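Non-sulfated chondroitin lyase E66 (Autographa californica nucleopolyhedrovirus, PDB 3VSN) is an occlusion-derived virus envelope lyase, essential for oral infectivity, that may digest the chondroitin sulfate barrier of the peritrophic matrix in the host midgut. Local coordinates at residues A[326-331]-A[426-431]; A[90-95]-A[103-108]; A[198-203]-A[211-216]; A[492-495]-A[500-503]. One frame throughout, in Å; residues are numbered along the deposited sequence.

Contact 1. Residues A[326-331]-A[426-431]; sequences KVLTKL and GAILVY
L328 meets I428 and the backbone of G426 chiefly through one methyl, CD2. This carbon lies 3.8 Å from I428 CG2 and 3.5 Å from the carbonyl oxygen G426 O, while the other branch, CD1, stands 4.1 Å from G426 CA. With CG anti to the backbone N (chi1 170°), the leucine carries both methyls across to the second strand. I428 answers with its CB and CG2 branch. The strands 327-331 and 426-431 approach to 7.8 Å between axes and run close to antiparallel, at 155° between their directions, but they are not neighbours within a sheet. The first belongs to an antiparallel sheet of four strands, the second to a sheet of seven, and the pair illustrates packing of two sheets face to face, consistent with the beta-sandwich part of the lyase. Further out, I419 and F448 add apolar cover to L328, and V339 touches I428 from the smaller sheet. Charges flank this packing: K330 NZ forms a salt bridge with D450 and donates to T424 O, and K326 NZ pairs with E608. Just ahead of the strand, K326 and V327 sit opposite the single residue A322, a G1 beta bulge where strand 318-322 turns into strand 327-331.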
# COMPACT_ATOMS: atom_id res chain seq x y z
N LYS A 326 -5.02 -2.45 -12.10
CA LYS A 326 -3.76 -1.94 -12.68
C LYS A 326 -2.64 -1.72 -11.67
O LYS A 326 -2.22 -0.59 -11.42
CB LYS A 326 -3.98 -0.69 -13.56
CG LYS A 326 -5.18 -0.74 -14.51
CD LYS A 326 -5.14 -1.94 -15.44
CE LYS A 326 -6.32 -1.93 -16.40
NZ LYS A 326 -6.29 -3.08 -17.35
N VAL A 327 -2.16 -2.81 -11.08
CA VAL A 327 -0.99 -2.77 -10.20
C VAL A 327 -0.08 -3.94 -10.55
O VAL A 327 -0.53 -5.07 -10.69
CB VAL A 327 -1.38 -2.83 -8.69
CG1 VAL A 327 -0.15 -2.79 -7.81
CG2 VAL A 327 -2.32 -1.69 -8.32
N LEU A 328 1.20 -3.64 -10.75
CA LEU A 328 2.24 -4.65 -10.91
C LEU A 328 3.24 -4.49 -9.78
O LEU A 328 3.78 -3.40 -9.57
CB LEU A 328 2.94 -4.51 -12.26
CG LEU A 328 4.20 -5.36 -12.51
CD1 LEU A 328 3.87 -6.85 -12.59
CD2 LEU A 328 4.92 -4.91 -13.78
N THR A 329 3.51 -5.58 -9.06
CA THR A 329 4.36 -5.53 -7.88
C THR A 329 5.32 -6.71 -7.86
O THR A 329 4.92 -7.84 -8.12
CB THR A 329 3.51 -5.49 -6.60
OG1 THR A 329 2.73 -4.29 -6.59
CG2 THR A 329 4.37 -5.54 -5.34
N LYS A 330 6.58 -6.44 -7.56
CA LYS A 330 7.57 -7.50 -7.45
C LYS A 330 8.29 -7.40 -6.12
O LYS A 330 8.75 -6.33 -5.73
CB LYS A 330 8.58 -7.43 -8.61
CG LYS A 330 9.71 -8.44 -8.51
CD LYS A 330 10.60 -8.37 -9.73
CE LYS A 330 11.94 -9.06 -9.50
NZ LYS A 330 11.84 -10.55 -9.44
N LEU A 331 8.36 -8.53 -5.43
CA LEU A 331 9.18 -8.65 -4.24
C LEU A 331 10.22 -9.74 -4.51
O LEU A 331 9.87 -10.90 -4.72
CB LEU A 331 8.34 -8.99 -3.00
CG LEU A 331 9.13 -9.04 -1.69
CD1 LEU A 331 9.49 -7.63 -1.22
CD2 LEU A 331 8.36 -9.79 -0.61
N GLY A 426 8.10 -8.95 -14.69
CA GLY A 426 6.78 -8.40 -14.97
C GLY A 426 6.91 -7.10 -15.74
O GLY A 426 7.75 -6.26 -15.41
N ALA A 427 6.09 -6.94 -16.77
CA ALA A 427 6.06 -5.72 -17.55
C ALA A 427 4.70 -5.04 -17.44
O ALA A 427 3.67 -5.71 -17.35
CB ALA A 427 6.39 -6.00 -19.01
N ILE A 428 4.70 -3.72 -17.47
CA ILE A 428 3.47 -2.94 -17.43
C ILE A 428 3.52 -1.84 -18.49
O ILE A 428 4.52 -1.14 -18.63
CB ILE A 428 3.15 -2.41 -16.01
CG1 ILE A 428 1.84 -1.61 -16.00
CG2 ILE A 428 4.31 -1.60 -15.44
CD1 ILE A 428 1.26 -1.42 -14.61
N LEU A 429 2.43 -1.74 -19.26
CA LEU A 429 2.34 -0.81 -20.38
C LEU A 429 1.15 0.10 -20.13
O LEU A 429 0.01 -0.36 -20.06
CB LEU A 429 2.14 -1.59 -21.69
CG LEU A 429 1.91 -0.79 -22.98
CD1 LEU A 429 3.08 0.15 -23.26
CD2 LEU A 429 1.68 -1.74 -24.15
N VAL A 430 1.43 1.40 -19.99
CA VAL A 430 0.41 2.38 -19.62
C VAL A 430 0.28 3.45 -20.70
O VAL A 430 1.27 4.00 -21.17
CB VAL A 430 0.76 3.08 -18.28
CG1 VAL A 430 -0.30 4.11 -17.92
CG2 VAL A 430 0.92 2.06 -17.16
N TYR A 431 -0.97 3.72 -21.09
CA TYR A 431 -1.30 4.86 -21.93
C TYR A 431 -2.23 5.71 -21.08
O TYR A 431 -3.31 5.25 -20.69
CB TYR A 431 -2.00 4.40 -23.21
CG TYR A 431 -2.46 5.49 -24.18
CD1 TYR A 431 -1.84 6.74 -24.22
CD2 TYR A 431 -3.49 5.23 -25.08
CE1 TYR A 431 -2.26 7.72 -25.12
CE2 TYR A 431 -3.91 6.20 -25.99
CZ TYR A 431 -3.30 7.43 -26.00
OH TYR A 431 -3.73 8.38 -26.90

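Contact 2. Residues A[90-95]-A[103-108]; sequences VRYNNT and PELAYN
The ring of Y92 is the flat group here, and both L105 and A106 come to it obliquely, neither squarely over a face nor at an edge. The methyl of A106 sits by the far end of the ring, its CB 3.7 Å from Y92 CE1 and 3.8 Å from Y92 OH. Nearer the root, L105 CG lies 4.0 Å from Y92 CD1. The leucine then runs on past the ring, and its CD2 rests 3.7 Å from Y92 CB; the two side chains pass alongside one another, each pointing at the other's helix. The torsion at chi1, -178°, directs the Y92 ring toward the first turns of helix 103-119. Successive helices 75-93 and 103-119 pack in this way across a short connection in the alpha-helical domain of the polysaccharide lyase family 8 type, with Y92 and L105 7.0 Å apart at CA. W60 touches L105, and T158 touches Y92. The polar bonds come from the connection: Q101 is bonded to the backbone of Y92, and N102 OD1 accepts from L105 N. Between the two segments themselves the contact is apolar, which implies that they meet by burial and van der Waals fit.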
# COMPACT_ATOMS: atom_id res chain seq x y z
N VAL A 90 1.04 -5.31 26.92
CA VAL A 90 1.88 -6.08 26.00
C VAL A 90 3.26 -6.33 26.63
O VAL A 90 3.79 -7.45 26.55
CB VAL A 90 2.00 -5.38 24.62
CG1 VAL A 90 2.92 -6.16 23.68
CG2 VAL A 90 0.62 -5.23 23.99
N ARG A 91 3.82 -5.31 27.28
CA ARG A 91 5.08 -5.44 28.02
C ARG A 91 4.98 -6.45 29.15
O ARG A 91 5.87 -7.29 29.33
CB ARG A 91 5.53 -4.08 28.58
CG ARG A 91 5.97 -3.06 27.55
CD ARG A 91 6.75 -1.93 28.19
NE ARG A 91 8.00 -2.41 28.77
CZ ARG A 91 8.85 -1.67 29.48
NH1 ARG A 91 8.60 -0.38 29.70
NH2 ARG A 91 9.96 -2.22 29.96
N TYR A 92 3.90 -6.37 29.92
CA TYR A 92 3.65 -7.30 31.03
C TYR A 92 3.60 -8.75 30.54
O TYR A 92 4.06 -9.67 31.22
CB TYR A 92 2.34 -6.94 31.73
CG TYR A 92 2.04 -7.84 32.91
CD1 TYR A 92 2.57 -7.56 34.17
CD2 TYR A 92 1.23 -8.97 32.77
CE1 TYR A 92 2.30 -8.38 35.25
CE2 TYR A 92 0.96 -9.79 33.85
CZ TYR A 92 1.50 -9.49 35.08
OH TYR A 92 1.23 -10.31 36.16
N ASN A 93 3.03 -8.93 29.35
CA ASN A 93 2.76 -10.24 28.78
C ASN A 93 3.93 -10.80 27.96
O ASN A 93 3.94 -11.99 27.61
CB ASN A 93 1.48 -10.17 27.95
CG ASN A 93 1.07 -11.51 27.37
OD1 ASN A 93 1.18 -11.73 26.16
ND2 ASN A 93 0.56 -12.40 28.22
N ASN A 94 4.92 -9.96 27.66
CA ASN A 94 6.01 -10.32 26.76
C ASN A 94 7.21 -10.94 27.48
O ASN A 94 7.90 -10.27 28.25
CB ASN A 94 6.44 -9.11 25.91
CG ASN A 94 7.49 -9.45 24.87
OD1 ASN A 94 7.60 -10.60 24.43
ND2 ASN A 94 8.26 -8.46 24.47
N THR A 95 7.45 -12.22 27.20
CA THR A 95 8.48 -13.03 27.87
C THR A 95 9.87 -12.38 27.93
O THR A 95 10.58 -12.54 28.92
CB THR A 95 8.61 -14.43 27.24
OG1 THR A 95 8.96 -14.31 25.86
CG2 THR A 95 7.30 -15.21 27.36
N PRO A 103 4.98 -7.83 39.28
CA PRO A 103 3.81 -7.60 40.15
C PRO A 103 3.44 -6.13 40.35
O PRO A 103 2.26 -5.81 40.48
CB PRO A 103 4.20 -8.24 41.50
CG PRO A 103 5.53 -8.89 41.30
CD PRO A 103 6.09 -8.53 39.96
N GLU A 104 4.44 -5.25 40.36
CA GLU A 104 4.20 -3.81 40.50
C GLU A 104 3.55 -3.21 39.23
O GLU A 104 2.73 -2.29 39.33
CB GLU A 104 5.48 -3.07 40.92
CG GLU A 104 6.77 -3.77 40.49
CD GLU A 104 7.74 -4.04 41.63
OE1 GLU A 104 8.34 -3.07 42.14
OE2 GLU A 104 7.93 -5.24 41.99
N LEU A 105 3.91 -3.74 38.06
CA LEU A 105 3.22 -3.38 36.82
C LEU A 105 1.78 -3.90 36.82
O LEU A 105 0.87 -3.20 36.38
CB LEU A 105 3.99 -3.90 35.59
CG LEU A 105 3.38 -3.62 34.20
CD1 LEU A 105 3.01 -2.15 34.02
CD2 LEU A 105 4.33 -4.07 33.09
N ALA A 106 1.59 -5.12 37.32
CA ALA A 106 0.25 -5.70 37.44
C ALA A 106 -0.65 -4.79 38.27
O ALA A 106 -1.77 -4.46 37.86
CB ALA A 106 0.32 -7.09 38.06
N TYR A 107 -0.14 -4.36 39.43
CA TYR A 107 -0.83 -3.41 40.29
C TYR A 107 -1.12 -2.11 39.56
O TYR A 107 -2.23 -1.58 39.66
CB TYR A 107 -0.04 -3.13 41.57
CG TYR A 107 -0.59 -1.96 42.36
CD1 TYR A 107 -1.66 -2.14 43.24
CD2 TYR A 107 -0.07 -0.68 42.20
CE1 TYR A 107 -2.19 -1.07 43.95
CE2 TYR A 107 -0.59 0.40 42.90
CZ TYR A 107 -1.65 0.20 43.77
OH TYR A 107 -2.17 1.26 44.47
N ASN A 108 -0.13 -1.58 38.85
CA ASN A 108 -0.30 -0.33 38.12
C ASN A 108 -1.39 -0.43 37.05
O ASN A 108 -2.15 0.52 36.85
CB ASN A 108 1.02 0.14 37.51
CG ASN A 108 1.87 0.92 38.51
OD1 ASN A 108 1.35 1.65 39.35
ND2 ASN A 108 3.19 0.76 38.42

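Contact 3. Residues A[198-203]-A[211-216]; sequences PYTYSQ and AQIRQE
E216 takes both Y199 and Q203 with its carboxylate, one oxygen for each. The tyrosine hydroxyl donates to it at a very short 2.5 Å from Y199 OH to E216 OE1, and the amide follows at 2.8 Å from Q203 NE2 to E216 OE2, with an N-H...O angle of 159°. This is a helix-to-helix junction in the alpha/alpha toroid: Y199 and Q203 lie one turn apart on helix 189-205, and E216 holds the N-cap position of helix 217-225. The carboxylate stands at right angles to the tyrosine ring, with OE1 at the ring's edge and in its plane. OE2 is met on its syn side, although the amide nitrogen sits 31° out of the carboxylate plane. The two bonds probably hold the carboxylate's rotation and would favour its charged form, though the first is unusually short and its length doubtful. The other end of the Q203 amide, OE1, is bonded to R206. Beside these polar groups I213 packs between the helices: its CG1 lies 3.7 Å from Q203 CB, and its CG2 4.0 Å from T200 OG1, a hydroxyl bonded to G196 O. I219 packs on both T200 and I213. Helix 189-205 carries the active-site residue N191, whose side chain is about 12 Å from that of Y199. Y199 O accepts from Q203 N. Over 2.6 Å, S202 OG donates to Y199 O as well.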
# COMPACT_ATOMS: atom_id res chain seq x y z
N PRO A 198 -13.77 -6.46 21.74
CA PRO A 198 -13.99 -6.43 23.19
C PRO A 198 -15.44 -6.71 23.58
O PRO A 198 -15.67 -7.26 24.67
CB PRO A 198 -13.59 -5.00 23.59
CG PRO A 198 -13.67 -4.20 22.33
CD PRO A 198 -13.28 -5.16 21.24
N TYR A 199 -16.40 -6.36 22.73
CA TYR A 199 -17.79 -6.71 23.02
C TYR A 199 -17.99 -8.22 23.13
O TYR A 199 -18.58 -8.69 24.11
CB TYR A 199 -18.79 -6.12 22.01
CG TYR A 199 -20.20 -6.63 22.26
CD1 TYR A 199 -20.98 -6.09 23.28
CD2 TYR A 199 -20.73 -7.69 21.52
CE1 TYR A 199 -22.26 -6.56 23.54
CE2 TYR A 199 -22.01 -8.17 21.77
CZ TYR A 199 -22.76 -7.60 22.78
OH TYR A 199 -24.03 -8.07 23.03
N THR A 200 -17.51 -8.96 22.14
CA THR A 200 -17.61 -10.42 22.16
C THR A 200 -16.98 -11.00 23.43
O THR A 200 -17.57 -11.88 24.08
CB THR A 200 -16.97 -11.06 20.91
OG1 THR A 200 -17.68 -10.63 19.75
CG2 THR A 200 -17.02 -12.58 20.98
N TYR A 201 -15.79 -10.51 23.79
CA TYR A 201 -15.13 -10.93 25.02
C TYR A 201 -15.98 -10.62 26.26
O TYR A 201 -16.07 -11.46 27.16
CB TYR A 201 -13.73 -10.32 25.14
CG TYR A 201 -13.02 -10.73 26.41
CD1 TYR A 201 -12.74 -12.07 26.68
CD2 TYR A 201 -12.64 -9.78 27.36
CE1 TYR A 201 -12.09 -12.45 27.86
CE2 TYR A 201 -12.00 -10.14 28.53
CZ TYR A 201 -11.73 -11.47 28.78
OH TYR A 201 -11.09 -11.82 29.94
N SER A 202 -16.59 -9.44 26.31
CA SER A 202 -17.45 -9.07 27.44
C SER A 202 -18.63 -10.04 27.59
O SER A 202 -19.01 -10.39 28.71
CB SER A 202 -17.92 -7.62 27.36
OG SER A 202 -18.91 -7.43 26.36
N GLN A 203 -19.19 -10.47 26.46
CA GLN A 203 -20.27 -11.47 26.47
C GLN A 203 -19.80 -12.85 26.93
O GLN A 203 -20.53 -13.57 27.61
CB GLN A 203 -20.94 -11.55 25.10
CG GLN A 203 -21.87 -10.39 24.78
CD GLN A 203 -23.16 -10.42 25.59
OE1 GLN A 203 -23.21 -9.98 26.74
NE2 GLN A 203 -24.23 -10.93 24.97
N ALA A 211 -21.33 -19.41 19.98
CA ALA A 211 -22.47 -19.72 19.11
C ALA A 211 -23.67 -18.80 19.39
O ALA A 211 -24.38 -18.42 18.46
CB ALA A 211 -22.88 -21.18 19.25
N GLN A 212 -23.88 -18.45 20.65
CA GLN A 212 -24.95 -17.53 21.04
C GLN A 212 -24.66 -16.10 20.59
O GLN A 212 -25.52 -15.43 20.00
CB GLN A 212 -25.17 -17.54 22.56
CG GLN A 212 -25.71 -18.84 23.14
CD GLN A 212 -26.07 -18.70 24.60
OE1 GLN A 212 -27.17 -18.27 24.95
NE2 GLN A 212 -25.14 -19.08 25.48
N ILE A 213 -23.44 -15.64 20.88
CA ILE A 213 -23.00 -14.28 20.53
C ILE A 213 -23.09 -14.05 19.02
O ILE A 213 -23.54 -12.99 18.57
CB ILE A 213 -21.56 -14.01 21.04
CG1 ILE A 213 -21.50 -14.17 22.57
CG2 ILE A 213 -21.09 -12.62 20.64
CD1 ILE A 213 -20.14 -14.56 23.10
N ARG A 214 -22.69 -15.06 18.25
CA ARG A 214 -22.76 -15.05 16.79
C ARG A 214 -24.14 -14.63 16.26
O ARG A 214 -24.24 -13.89 15.28
CB ARG A 214 -22.36 -16.43 16.24
CG ARG A 214 -23.03 -16.83 14.93
CD ARG A 214 -22.12 -16.67 13.74
NE ARG A 214 -21.18 -17.78 13.63
CZ ARG A 214 -20.53 -18.12 12.52
NH1 ARG A 214 -20.71 -17.44 11.39
NH2 ARG A 214 -19.70 -19.15 12.53
N GLN A 215 -25.20 -15.11 16.93
CA GLN A 215 -26.57 -14.89 16.47
C GLN A 215 -27.13 -13.50 16.76
O GLN A 215 -28.17 -13.13 16.21
CB GLN A 215 -27.50 -15.98 17.01
CG GLN A 215 -27.28 -17.36 16.39
CD GLN A 215 -27.34 -17.34 14.87
OE1 GLN A 215 -28.31 -16.85 14.27
NE2 GLN A 215 -26.31 -17.89 14.23
N GLU A 216 -26.46 -12.74 17.62
CA GLU A 216 -26.90 -11.38 17.95
C GLU A 216 -26.90 -10.48 16.71
O GLU A 216 -26.04 -10.62 15.84
CB GLU A 216 -26.01 -10.76 19.03
CG GLU A 216 -25.99 -11.53 20.34
CD GLU A 216 -25.10 -10.87 21.38
OE1 GLU A 216 -24.93 -9.64 21.33
OE2 GLU A 216 -24.57 -11.60 22.25

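Contact 4. Residues A[492-495]-A[500-503]; sequences AQRI and SSEG
R494 and S500 meet backbone to backbone, through a weak hydrogen bond from S500 N to R494 O (3.1 Å, angle 134°). A CA-H...O contact of 3.4 Å joins R494 CA to S500 O. The side chain of R494 then runs along the returning loop. It stays extended from CG as far as NE, which lays the aliphatic part alongside S501, with R494 CG 3.6 Å from S501 OG. At the end R494 NH1 donates to that same S501 OG over 2.8 Å, the hydroxyl lying at the guanidinium edge and in its plane. NH1 also reaches L524 O, and NE is bonded to N499 OD1, which together hold the flat group against turning. S500 OG accepts from E502 N (3.3 Å), an ST turn. On the other flank a water donates to both Q493 OE1, at 2.7 Å, and G503 O; Q493 OE1 also accepts from T505 N. The loop thus folds back on helix 490-496, at the surface, just before strand 504-506, an outermost strand of the seven-stranded antiparallel sheet; G503 bonds to C511 of the neighbouring strand 509-513, and L524 directly precedes strand 525-530 of another sheet.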
# COMPACT_ATOMS: atom_id res chain seq x y z
N ALA A 492 29.19 15.29 -7.41
CA ALA A 492 30.51 14.75 -7.09
C ALA A 492 30.73 13.37 -7.73
O ALA A 492 31.81 13.09 -8.24
CB ALA A 492 30.72 14.68 -5.58
N GLN A 493 29.70 12.53 -7.69
CA GLN A 493 29.75 11.22 -8.35
C GLN A 493 29.97 11.37 -9.85
O GLN A 493 30.79 10.66 -10.43
CB GLN A 493 28.46 10.42 -8.10
CG GLN A 493 28.32 9.86 -6.69
CD GLN A 493 27.15 8.91 -6.57
OE1 GLN A 493 27.04 7.94 -7.33
NE2 GLN A 493 26.26 9.17 -5.62
N ARG A 494 29.25 12.30 -10.47
CA ARG A 494 29.40 12.59 -11.90
C ARG A 494 30.85 12.97 -12.24
O ARG A 494 31.46 12.37 -13.12
CB ARG A 494 28.44 13.70 -12.33
CG ARG A 494 28.51 14.05 -13.81
CD ARG A 494 27.77 15.36 -14.10
NE ARG A 494 27.70 15.67 -15.53
CZ ARG A 494 26.78 15.19 -16.36
NH1 ARG A 494 25.84 14.35 -15.93
NH2 ARG A 494 26.79 15.54 -17.64
N ILE A 495 31.39 13.96 -11.52
CA ILE A 495 32.75 14.46 -11.78
C ILE A 495 33.80 13.36 -11.56
O ILE A 495 34.75 13.24 -12.35
CB ILE A 495 33.08 15.72 -10.95
CG1 ILE A 495 32.08 16.85 -11.23
CG2 ILE A 495 34.52 16.19 -11.20
CD1 ILE A 495 31.96 17.27 -12.67
N SER A 500 30.41 11.99 -16.03
CA SER A 500 29.28 11.21 -16.52
C SER A 500 28.41 10.77 -15.35
O SER A 500 28.93 10.31 -14.33
CB SER A 500 29.77 9.98 -17.29
OG SER A 500 28.69 9.11 -17.58
N SER A 501 27.10 10.90 -15.50
CA SER A 501 26.17 10.49 -14.45
C SER A 501 25.76 9.01 -14.53
O SER A 501 24.99 8.54 -13.69
CB SER A 501 24.94 11.39 -14.40
OG SER A 501 25.25 12.63 -13.77
N GLU A 502 26.29 8.29 -15.52
CA GLU A 502 26.07 6.84 -15.60
C GLU A 502 26.58 6.19 -14.33
O GLU A 502 27.68 6.51 -13.85
CB GLU A 502 26.80 6.22 -16.80
CG GLU A 502 26.41 6.75 -18.18
CD GLU A 502 24.93 6.59 -18.50
OE1 GLU A 502 24.30 5.60 -18.06
OE2 GLU A 502 24.40 7.45 -19.22
N GLY A 503 25.79 5.28 -13.76
CA GLY A 503 26.22 4.56 -12.56
C GLY A 503 26.12 5.36 -11.27
O GLY A 503 26.72 4.98 -10.26
O HOH W 1 28.43 5.69 -7.96

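In the fold
Along the chain the order is contact 2, contact 3, contact 1, contact 4, each closing before the next opens. Contacts 2 and 3 belong to the alpha-helical toroid, their centres 27 Å apart, and join helices close in sequence. Contacts 1 and 4 lie in the beta-rich region, centres 29 Å apart, and share the seven-stranded sheet: contact 1 packs its strand 426-434 against a second sheet, and contact 4 leads into its border strand 504-506. Contact 1 lies across the chain's centre from contacts 2 and 3, 44 to 47 Å away centre to centre, while the centres of contacts 3 and 4 are 64 Å apart. In this two-part lyase contacts 2, 3 and 4 join elements close in sequence, whereas contact 1 brings together two sheets through distant strands.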